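Local coordinates for protein magnesium transporter, putative (Shewanella oneidensis MR-1, PDB 3KXR) that probably transports magnesium across the membrane, this piece comprising part of its intracellular N domain together with its pair of CBS domains, at residues A[16-21]-A[31-36]; A[78-81]-A[87-90]; A[91-96]-A[116-121]; A[150-155]-A[161-166]. All coordinates share one frame; numbering follows the deposited sequence.

Contact 1 (A[16-21]-A[31-36]); sequences EDLIEW and DRALAQ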
# COMPACT_ATOMS: atom_id res chain seq x y z
N GLU A 16 -16.81 -6.36 2.85
CA GLU A 16 -18.22 -6.53 3.28
C GLU A 16 -18.34 -7.50 4.45
O GLU A 16 -19.15 -7.32 5.35
CB GLU A 16 -19.12 -7.04 2.14
CG GLU A 16 -19.28 -6.09 0.91
CD GLU A 16 -18.20 -6.27 -0.19
OE1 GLU A 16 -17.18 -6.95 0.02
OE2 GLU A 16 -18.38 -5.70 -1.29
N ASP A 17 -17.55 -8.57 4.39
CA ASP A 17 -17.49 -9.51 5.48
C ASP A 17 -17.08 -8.77 6.74
O ASP A 17 -17.67 -8.94 7.79
CB ASP A 17 -16.47 -10.60 5.18
CG ASP A 17 -16.81 -11.43 3.91
OD1 ASP A 17 -17.99 -11.46 3.47
OD2 ASP A 17 -15.86 -12.07 3.38
N LEU A 18 -16.07 -7.92 6.63
CA LEU A 18 -15.57 -7.21 7.79
C LEU A 18 -16.67 -6.36 8.41
O LEU A 18 -16.86 -6.41 9.61
CB LEU A 18 -14.35 -6.35 7.45
CG LEU A 18 -13.06 -7.10 7.06
CD1 LEU A 18 -11.97 -6.11 6.63
CD2 LEU A 18 -12.54 -8.00 8.22
N ILE A 19 -17.41 -5.66 7.57
CA ILE A 19 -18.50 -4.78 8.01
C ILE A 19 -19.60 -5.57 8.70
O ILE A 19 -20.06 -5.23 9.81
CB ILE A 19 -19.12 -3.98 6.83
CG1 ILE A 19 -18.13 -2.92 6.33
CG2 ILE A 19 -20.43 -3.31 7.25
CD1 ILE A 19 -18.02 -1.70 7.24
N GLU A 20 -19.98 -6.66 8.05
CA GLU A 20 -21.02 -7.50 8.59
C GLU A 20 -20.60 -8.07 9.94
O GLU A 20 -21.44 -8.26 10.82
CB GLU A 20 -21.30 -8.61 7.60
CG GLU A 20 -22.37 -9.59 8.05
CD GLU A 20 -22.22 -10.91 7.35
OE1 GLU A 20 -21.40 -10.98 6.40
OE2 GLU A 20 -22.90 -11.88 7.76
N TRP A 21 -19.31 -8.31 10.12
CA TRP A 21 -18.79 -8.86 11.37
C TRP A 21 -18.12 -7.86 12.30
O TRP A 21 -17.28 -8.23 13.14
CB TRP A 21 -17.84 -9.99 11.03
CG TRP A 21 -18.53 -11.27 11.07
CD1 TRP A 21 -19.88 -11.48 11.08
CD2 TRP A 21 -17.92 -12.54 11.13
NE1 TRP A 21 -20.14 -12.81 11.16
CE2 TRP A 21 -18.95 -13.49 11.19
CE3 TRP A 21 -16.59 -12.97 11.16
CZ2 TRP A 21 -18.70 -14.86 11.27
CZ3 TRP A 21 -16.34 -14.34 11.24
CH2 TRP A 21 -17.38 -15.27 11.29
N ASP A 31 -8.14 -3.83 11.24
CA ASP A 31 -7.04 -3.01 10.73
C ASP A 31 -5.99 -3.78 9.97
O ASP A 31 -5.46 -3.27 8.99
CB ASP A 31 -6.38 -2.23 11.87
CG ASP A 31 -7.33 -1.23 12.52
OD1 ASP A 31 -8.35 -0.89 11.91
OD2 ASP A 31 -7.07 -0.82 13.66
N ARG A 32 -5.65 -4.99 10.42
CA ARG A 32 -4.63 -5.74 9.69
C ARG A 32 -5.22 -6.18 8.35
O ARG A 32 -4.54 -6.16 7.33
CB ARG A 32 -4.12 -6.95 10.49
CG ARG A 32 -3.17 -6.56 11.66
CD ARG A 32 -2.47 -7.79 12.34
NE ARG A 32 -3.41 -8.92 12.40
CZ ARG A 32 -4.19 -9.24 13.45
NH1 ARG A 32 -4.14 -8.52 14.58
NH2 ARG A 32 -5.01 -10.29 13.37
N ALA A 33 -6.51 -6.54 8.36
CA ALA A 33 -7.23 -6.91 7.12
C ALA A 33 -7.25 -5.76 6.09
O ALA A 33 -6.98 -5.97 4.89
CB ALA A 33 -8.64 -7.35 7.44
N LEU A 34 -7.54 -4.56 6.58
CA LEU A 34 -7.61 -3.38 5.75
C LEU A 34 -6.24 -3.04 5.15
O LEU A 34 -6.15 -2.71 3.97
CB LEU A 34 -8.16 -2.19 6.54
CG LEU A 34 -9.66 -2.21 6.86
CD1 LEU A 34 -9.97 -0.98 7.71
CD2 LEU A 34 -10.53 -2.27 5.59
N ALA A 35 -5.20 -3.12 5.97
CA ALA A 35 -3.83 -2.88 5.52
C ALA A 35 -3.39 -3.86 4.45
O ALA A 35 -2.57 -3.53 3.60
CB ALA A 35 -2.89 -2.92 6.68
N GLN A 36 -3.95 -5.06 4.45
CA GLN A 36 -3.49 -6.07 3.50
C GLN A 36 -4.28 -6.04 2.21
O GLN A 36 -3.89 -6.64 1.24
CB GLN A 36 -3.54 -7.46 4.14
CG GLN A 36 -2.23 -8.24 4.09
CD GLN A 36 -2.07 -9.18 5.30
OE1 GLN A 36 -2.28 -8.76 6.45
NE2 GLN A 36 -1.69 -10.45 5.05
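L18 reaches from helix 15-20 to the methyl group of A33 on helix 27-36, and the CD2 methyl of L34, also on helix 27-36, touches L18. The leucine points toward the neighbouring helix, with CG anti to the carbonyl carbon (chi1 -67°) and CD1 extended away from CA. Both of its methyls therefore straddle the small partner: L18 CD1 lies 3.6 Å from A33 CB, and L18 CD2 lies 4.0 Å from that same carbon. L34 leaves its helix at an angle to the contact, and it is the end of its side chain that comes nearer. There the branches meet methyl to methyl, L18 CD1 to L34 CD2 at 4.2 Å, a looser touch than the one with A33.

The residue types fit the geometry. With the closest CA atoms, those of L18 and A33, 8.4 Å apart, a leucine opposite an alanine spans the gap between the backbones, the small methyl taking the large branched end. No hydrogen bond crosses, so dispersion and the burial of apolar surface hold the two segments together. L25 also packs on L18 and F10 on A33; both L18 and A33 are buried. Charged groups sit elsewhere on helix 15-20: E16 bridges to R44, and E20 to R78 of a second subunit. Short helices packed through leucine and alanine are consistent with the all-helical MgtE intracellular N domain, related to FliG, of which this is a part.

Contact 2 (A[78-81]-A[87-90]); sequences RFFR and CNDN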
# COMPACT_ATOMS: atom_id res chain seq x y z
N ARG A 78 -9.75 15.86 -23.92
CA ARG A 78 -8.63 14.96 -23.75
C ARG A 78 -8.95 13.86 -22.73
O ARG A 78 -8.50 12.72 -22.85
CB ARG A 78 -7.41 15.79 -23.36
CG ARG A 78 -6.24 14.96 -22.99
CD ARG A 78 -4.98 15.78 -22.91
NE ARG A 78 -3.84 14.90 -22.65
CZ ARG A 78 -2.72 15.30 -22.05
NH1 ARG A 78 -2.60 16.55 -21.64
NH2 ARG A 78 -1.73 14.44 -21.86
N PHE A 79 -9.77 14.18 -21.73
CA PHE A 79 -10.14 13.19 -20.72
C PHE A 79 -10.96 12.06 -21.34
O PHE A 79 -10.77 10.88 -21.05
CB PHE A 79 -10.96 13.87 -19.60
CG PHE A 79 -10.63 13.40 -18.20
CD1 PHE A 79 -10.08 12.15 -17.96
CD2 PHE A 79 -10.93 14.22 -17.11
CE1 PHE A 79 -9.81 11.74 -16.66
CE2 PHE A 79 -10.68 13.82 -15.81
CZ PHE A 79 -10.12 12.59 -15.57
N PHE A 80 -11.90 12.44 -22.19
CA PHE A 80 -12.75 11.47 -22.80
C PHE A 80 -11.96 10.63 -23.77
O PHE A 80 -12.27 9.49 -23.96
CB PHE A 80 -13.86 12.13 -23.57
CG PHE A 80 -14.99 12.57 -22.75
CD1 PHE A 80 -15.75 11.65 -22.08
CD2 PHE A 80 -15.34 13.91 -22.71
CE1 PHE A 80 -16.83 12.07 -21.32
CE2 PHE A 80 -16.43 14.33 -21.96
CZ PHE A 80 -17.18 13.40 -21.26
N ARG A 81 -10.95 11.20 -24.41
CA ARG A 81 -10.20 10.45 -25.42
C ARG A 81 -9.12 9.55 -24.79
O ARG A 81 -8.77 8.52 -25.36
CB ARG A 81 -9.59 11.38 -26.49
CG ARG A 81 -10.64 12.05 -27.47
CD ARG A 81 -11.22 11.13 -28.58
N CYS A 87 -19.67 2.80 -18.82
CA CYS A 87 -20.84 3.65 -18.67
C CYS A 87 -20.49 5.08 -18.46
O CYS A 87 -20.93 5.69 -17.49
CB CYS A 87 -21.66 3.24 -17.47
SG CYS A 87 -22.67 1.89 -17.82
N ASN A 88 -19.71 5.62 -19.37
CA ASN A 88 -19.22 6.93 -19.19
C ASN A 88 -19.47 7.74 -20.40
O ASN A 88 -18.97 7.42 -21.46
CB ASN A 88 -17.74 6.89 -18.92
CG ASN A 88 -17.14 8.27 -18.78
OD1 ASN A 88 -16.14 8.57 -19.45
ND2 ASN A 88 -17.74 9.13 -17.93
N ASP A 89 -20.27 8.78 -20.27
CA ASP A 89 -20.27 9.81 -21.29
C ASP A 89 -20.53 11.21 -20.75
O ASP A 89 -20.93 12.08 -21.50
CB ASP A 89 -21.24 9.45 -22.41
CG ASP A 89 -22.65 9.68 -22.00
OD1 ASP A 89 -22.89 9.90 -20.77
OD2 ASP A 89 -23.50 9.68 -22.92
N ASN A 90 -20.27 11.40 -19.46
CA ASN A 90 -20.40 12.68 -18.82
C ASN A 90 -19.18 12.94 -17.98
O ASN A 90 -18.45 12.03 -17.61
CB ASN A 90 -21.66 12.73 -17.94
CG ASN A 90 -22.91 12.83 -18.74
OD1 ASN A 90 -22.87 13.26 -19.88
ND2 ASN A 90 -24.02 12.43 -18.17
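F80 turns the CE1-CZ edge of its ring to the backbone of N90, with the carbonyl carbon of D89 oblique to it and the amide of N88 beside it. F80 CE1 lies 3.8 Å from D89 C, and F80 CZ lies 3.9 Å from N90 C. The backbone N90 N stands at the ring edge, in its plane, 4.0 Å from F80 CE1. N88 brings its amide oxygen obliquely to the same side chain, N88 OD1 being 4.0 Å from F80 CE1, with ring and amide planes 26° apart.

The reach of N88 follows from its first torsion: CG lies anti to the backbone N (chi1 177°), which carries the amide toward the helix. N88 ND2 gives a weak, bent bond to N90 O (3.0 Å) and a further hydrogen bond to E149, so one nitrogen ties the loop to itself and to the second CBS domain. E149 also accepts from the backbone N of D89 and of N90. A phenylalanine suits this place because its apolar ring edge can abut peptide groups, several of whose polar atoms have partners elsewhere; the contact itself is van der Waals.

The ring is thus held between helix 73-82, which carries it, and the start of strand 90-94, with L65 and, from helix 106-109, R106 and I109 packing around it.

Contact 3 (A[91-96]-A[116-121]); sequences LFIVDE and EPLISL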
# COMPACT_ATOMS: atom_id res chain seq x y z
N LEU A 91 -18.98 14.21 -17.66
CA LEU A 91 -17.85 14.60 -16.84
C LEU A 91 -18.33 15.64 -15.83
O LEU A 91 -19.16 16.50 -16.15
CB LEU A 91 -16.76 15.10 -17.77
CG LEU A 91 -15.41 15.58 -17.28
CD1 LEU A 91 -14.39 15.42 -18.40
CD2 LEU A 91 -15.59 17.03 -16.90
N PHE A 92 -17.86 15.52 -14.60
CA PHE A 92 -18.41 16.31 -13.51
C PHE A 92 -17.48 17.43 -13.12
O PHE A 92 -16.27 17.24 -13.10
CB PHE A 92 -18.68 15.38 -12.32
CG PHE A 92 -19.54 14.22 -12.69
CD1 PHE A 92 -20.73 14.43 -13.37
CD2 PHE A 92 -19.14 12.92 -12.44
CE1 PHE A 92 -21.52 13.35 -13.75
CE2 PHE A 92 -19.94 11.83 -12.82
CZ PHE A 92 -21.12 12.05 -13.48
N ILE A 93 -18.04 18.61 -12.85
CA ILE A 93 -17.26 19.79 -12.52
C ILE A 93 -17.46 20.12 -11.08
O ILE A 93 -18.61 20.19 -10.61
CB ILE A 93 -17.67 21.01 -13.36
CG1 ILE A 93 -17.59 20.68 -14.84
CG2 ILE A 93 -16.79 22.23 -13.05
CD1 ILE A 93 -16.24 20.21 -15.31
N VAL A 94 -16.36 20.34 -10.38
CA VAL A 94 -16.41 20.71 -8.97
C VAL A 94 -15.67 22.02 -8.74
O VAL A 94 -14.77 22.39 -9.51
CB VAL A 94 -15.79 19.60 -8.07
CG1 VAL A 94 -16.62 18.30 -8.15
CG2 VAL A 94 -14.33 19.35 -8.43
N ASP A 95 -16.04 22.73 -7.67
CA ASP A 95 -15.26 23.90 -7.25
C ASP A 95 -14.08 23.47 -6.40
O ASP A 95 -13.82 22.27 -6.23
CB ASP A 95 -16.14 24.92 -6.54
CG ASP A 95 -16.61 24.49 -5.18
OD1 ASP A 95 -16.13 23.49 -4.58
OD2 ASP A 95 -17.49 25.23 -4.69
N GLU A 96 -13.35 24.44 -5.86
CA GLU A 96 -12.13 24.11 -5.14
C GLU A 96 -12.37 23.47 -3.77
O GLU A 96 -11.45 22.93 -3.21
CB GLU A 96 -11.23 25.34 -5.02
CG GLU A 96 -11.49 26.16 -3.80
CD GLU A 96 -10.51 27.33 -3.68
OE1 GLU A 96 -9.66 27.50 -4.61
OE2 GLU A 96 -10.61 28.06 -2.65
N GLU A 116 -12.79 27.25 -24.14
CA GLU A 116 -13.97 27.63 -23.34
C GLU A 116 -13.99 26.98 -21.97
O GLU A 116 -13.80 25.78 -21.86
CB GLU A 116 -15.27 27.26 -24.05
CG GLU A 116 -15.47 27.97 -25.38
CD GLU A 116 -16.87 27.76 -26.00
OE1 GLU A 116 -17.86 28.05 -25.31
OE2 GLU A 116 -16.94 27.35 -27.19
N PRO A 117 -14.25 27.77 -20.92
CA PRO A 117 -14.32 27.15 -19.61
C PRO A 117 -15.54 26.22 -19.46
O PRO A 117 -16.65 26.53 -19.90
CB PRO A 117 -14.43 28.34 -18.67
CG PRO A 117 -13.97 29.52 -19.49
CD PRO A 117 -14.43 29.22 -20.86
N LEU A 118 -15.29 25.08 -18.85
CA LEU A 118 -16.34 24.12 -18.65
C LEU A 118 -17.42 24.69 -17.76
O LEU A 118 -18.61 24.39 -17.94
CB LEU A 118 -15.75 22.86 -18.01
CG LEU A 118 -14.78 22.15 -18.93
CD1 LEU A 118 -14.12 21.01 -18.17
CD2 LEU A 118 -15.58 21.71 -20.18
N ILE A 119 -17.04 25.55 -16.82
CA ILE A 119 -18.03 26.09 -15.92
C ILE A 119 -19.10 26.88 -16.71
O ILE A 119 -20.22 27.05 -16.23
CB ILE A 119 -17.41 26.89 -14.76
CG1 ILE A 119 -18.49 27.22 -13.72
CG2 ILE A 119 -16.74 28.14 -15.25
CD1 ILE A 119 -17.99 27.78 -12.34
N SER A 120 -18.79 27.33 -17.92
CA SER A 120 -19.77 28.03 -18.74
C SER A 120 -20.64 27.11 -19.61
O SER A 120 -21.51 27.59 -20.31
CB SER A 120 -19.08 29.06 -19.66
OG SER A 120 -18.28 28.44 -20.65
N LEU A 121 -20.42 25.81 -19.56
CA LEU A 121 -21.14 24.90 -20.43
C LEU A 121 -21.85 23.79 -19.66
O LEU A 121 -22.02 22.70 -20.17
CB LEU A 121 -20.15 24.27 -21.39
CG LEU A 121 -19.32 25.25 -22.23
CD1 LEU A 121 -18.17 24.46 -22.83
CD2 LEU A 121 -20.16 25.96 -23.30
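The apolar layer on the L91/I93 face of the first CBS domain's sheet is where I93, on the central strand 90-94, meets L118 of the loop between helix 106-109 and strand 129-130. The two side chains cross at about a right angle. I93 CD1 does the touching, 3.6 Å from L118 CD1 and 3.8 Å from L118 CB, so the tip of the isoleucine rests along the leucine rather than on one methyl alone. With CG1 anti to the carbonyl carbon (chi1 -55°), the longer branch of I93 is the one sent across. L91, two residues earlier on the same side of the strand, adds only a grazing touch, L91 CD2 to L118 CD1 at 4.4 Å.

L118 opens a 3-10 turn that presents it to the sheet. P117 O accepts twice there, from S120 N at 3.0 Å and from S120 OG at 2.6 Å, the hydroxyl lying in the carbonyl plane. Serine suits this exposed end, since it closes the turn with its own side chain while leucine goes inward.

L67 and A71 also pack on L118. Strand 90-94, parallel to 66-68 and antiparallel to 100-105, with helices 73-82 and 106-109, gives the beta-alpha-beta-beta-alpha arrangement of a CBS domain.

Contact 4 (A[150-155]-A[161-166]); sequences LPVIDD and GRVTLR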
# COMPACT_ATOMS: atom_id res chain seq x y z
N LEU A 150 -24.92 8.64 -13.03
CA LEU A 150 -25.23 9.87 -12.32
C LEU A 150 -24.22 10.12 -11.22
O LEU A 150 -23.76 9.18 -10.57
CB LEU A 150 -26.62 9.80 -11.70
CG LEU A 150 -27.86 9.97 -12.59
CD1 LEU A 150 -29.15 9.77 -11.77
CD2 LEU A 150 -27.84 11.34 -13.28
N PRO A 151 -23.88 11.39 -10.98
CA PRO A 151 -23.04 11.74 -9.85
C PRO A 151 -23.78 11.59 -8.53
O PRO A 151 -25.01 11.84 -8.45
CB PRO A 151 -22.71 13.21 -10.10
CG PRO A 151 -23.86 13.70 -10.84
CD PRO A 151 -24.40 12.59 -11.65
N VAL A 152 -23.02 11.23 -7.50
CA VAL A 152 -23.52 11.15 -6.16
C VAL A 152 -22.82 12.19 -5.28
O VAL A 152 -21.60 12.33 -5.30
CB VAL A 152 -23.30 9.74 -5.61
CG1 VAL A 152 -23.80 9.67 -4.17
CG2 VAL A 152 -24.03 8.71 -6.48
N ILE A 153 -23.61 12.94 -4.53
CA ILE A 153 -23.06 13.92 -3.60
C ILE A 153 -23.41 13.54 -2.15
O ILE A 153 -24.40 12.86 -1.88
CB ILE A 153 -23.57 15.35 -3.91
CG1 ILE A 153 -25.10 15.42 -3.83
CG2 ILE A 153 -23.05 15.83 -5.27
CD1 ILE A 153 -25.61 16.83 -3.80
N ASP A 154 -22.56 13.98 -1.23
CA ASP A 154 -22.78 13.73 0.18
C ASP A 154 -23.67 14.83 0.71
O ASP A 154 -24.12 15.65 -0.05
CB ASP A 154 -21.44 13.59 0.93
CG ASP A 154 -20.71 14.90 1.10
OD1 ASP A 154 -21.31 15.97 0.82
OD2 ASP A 154 -19.53 14.87 1.55
N ASP A 155 -23.96 14.85 2.01
CA ASP A 155 -24.87 15.89 2.54
C ASP A 155 -24.21 17.26 2.64
O ASP A 155 -24.91 18.24 2.83
CB ASP A 155 -25.47 15.49 3.91
CG ASP A 155 -24.40 15.06 4.91
OD1 ASP A 155 -23.20 15.08 4.56
OD2 ASP A 155 -24.76 14.70 6.06
N GLY A 161 -18.63 10.49 -5.86
CA GLY A 161 -18.50 9.41 -6.85
C GLY A 161 -19.69 9.32 -7.78
O GLY A 161 -20.46 10.26 -7.90
N ARG A 162 -19.86 8.19 -8.45
CA ARG A 162 -20.97 8.04 -9.38
C ARG A 162 -21.61 6.66 -9.26
O ARG A 162 -21.00 5.75 -8.71
CB ARG A 162 -20.47 8.23 -10.80
CG ARG A 162 -19.74 7.03 -11.32
CD ARG A 162 -19.04 7.31 -12.62
NE ARG A 162 -18.34 6.12 -13.06
CZ ARG A 162 -18.45 5.52 -14.25
NH1 ARG A 162 -19.24 5.98 -15.22
NH2 ARG A 162 -17.75 4.43 -14.47
N VAL A 163 -22.82 6.54 -9.79
CA VAL A 163 -23.44 5.25 -9.97
C VAL A 163 -23.78 5.04 -11.41
O VAL A 163 -24.28 5.94 -12.04
CB VAL A 163 -24.72 5.19 -9.20
CG1 VAL A 163 -25.39 3.85 -9.47
CG2 VAL A 163 -24.39 5.32 -7.73
N THR A 164 -23.51 3.87 -11.94
CA THR A 164 -23.72 3.62 -13.35
C THR A 164 -25.04 2.92 -13.66
O THR A 164 -25.64 2.31 -12.81
CB THR A 164 -22.62 2.76 -13.91
OG1 THR A 164 -22.68 1.51 -13.24
CG2 THR A 164 -21.24 3.38 -13.72
N LEU A 165 -25.46 2.99 -14.92
CA LEU A 165 -26.61 2.24 -15.36
C LEU A 165 -26.43 0.74 -15.12
O LEU A 165 -27.33 0.07 -14.67
CB LEU A 165 -26.90 2.51 -16.84
CG LEU A 165 -28.12 1.76 -17.38
CD1 LEU A 165 -29.41 1.99 -16.57
CD2 LEU A 165 -28.33 2.20 -18.77
N ARG A 166 -25.25 0.23 -15.41
CA ARG A 166 -24.92 -1.18 -15.12
C ARG A 166 -25.13 -1.56 -13.66
O ARG A 166 -25.71 -2.61 -13.38
CB ARG A 166 -23.47 -1.48 -15.50
CG ARG A 166 -23.21 -2.96 -15.71
CD ARG A 166 -21.76 -3.23 -16.08
NE ARG A 166 -21.35 -2.48 -17.26
CZ ARG A 166 -21.70 -2.79 -18.51
NH1 ARG A 166 -21.27 -2.03 -19.52
NH2 ARG A 166 -22.46 -3.84 -18.76
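R162 starts beside the neighbouring strand and then leads away from it: R162 CB lies 3.4 Å from L150 O, just beyond the CA-H contact that R162 CA makes to the same oxygen at 3.2 Å. CG then takes the crowded position between backbone N and carbonyl carbon (chi1 76°), and from there the chain runs extended to NE, which bonds weakly to Q63 O. At the tip, NH1 forms a salt bridge with E149 and NH2 bonds to D86 O, while T164 CG2 covers one face of the R162 guanidinium, 3.5 Å above its centre. An arginine suits a buried spot like this because its several N-H groups find acceptors.

Strands 149-153 and 159-164 form the antiparallel hairpin of the second CBS domain. L150 and V163 make a hydrogen-bonded pair, joined both ways, V163 N to L150 O being 2.9 Å and nearly straight at 163°. V152 N bonds to G161 O at 2.8 Å, with the donor tilted from the carbonyl plane. G161 adopts an extended backbone that a side chain would crowd against the preceding carbonyl. On the face opposite R162, V152 CG2 meets V163 CG2 at 3.6 Å, and I142 of helix 135-143 also packs on V163. T164 caps helix 165-176 through OG1 to the backbone N of A167.

In the fold
All four contacts are buried, but they differ in distance from the centre of the chain, about 4 Å for the centre of contact 4 and about 21 Å for that of contact 1, which is peripheral yet buried. Contact 1 stands apart in the helical N domain, its nearest atoms about 14 Å from contact 4. Contacts 2 and 3 belong together, since helix 73-82 leads into strand 90-94 and F80 and L91 pack side by side. Both meet contact 4 where the two CBS domains join: C87 against R162 and T164, F92 against P151. Contacts 1 and 3 rest on aliphatic side chains, contact 2 on ring against peptide, and contact 4 chiefly on backbone hydrogen bonds.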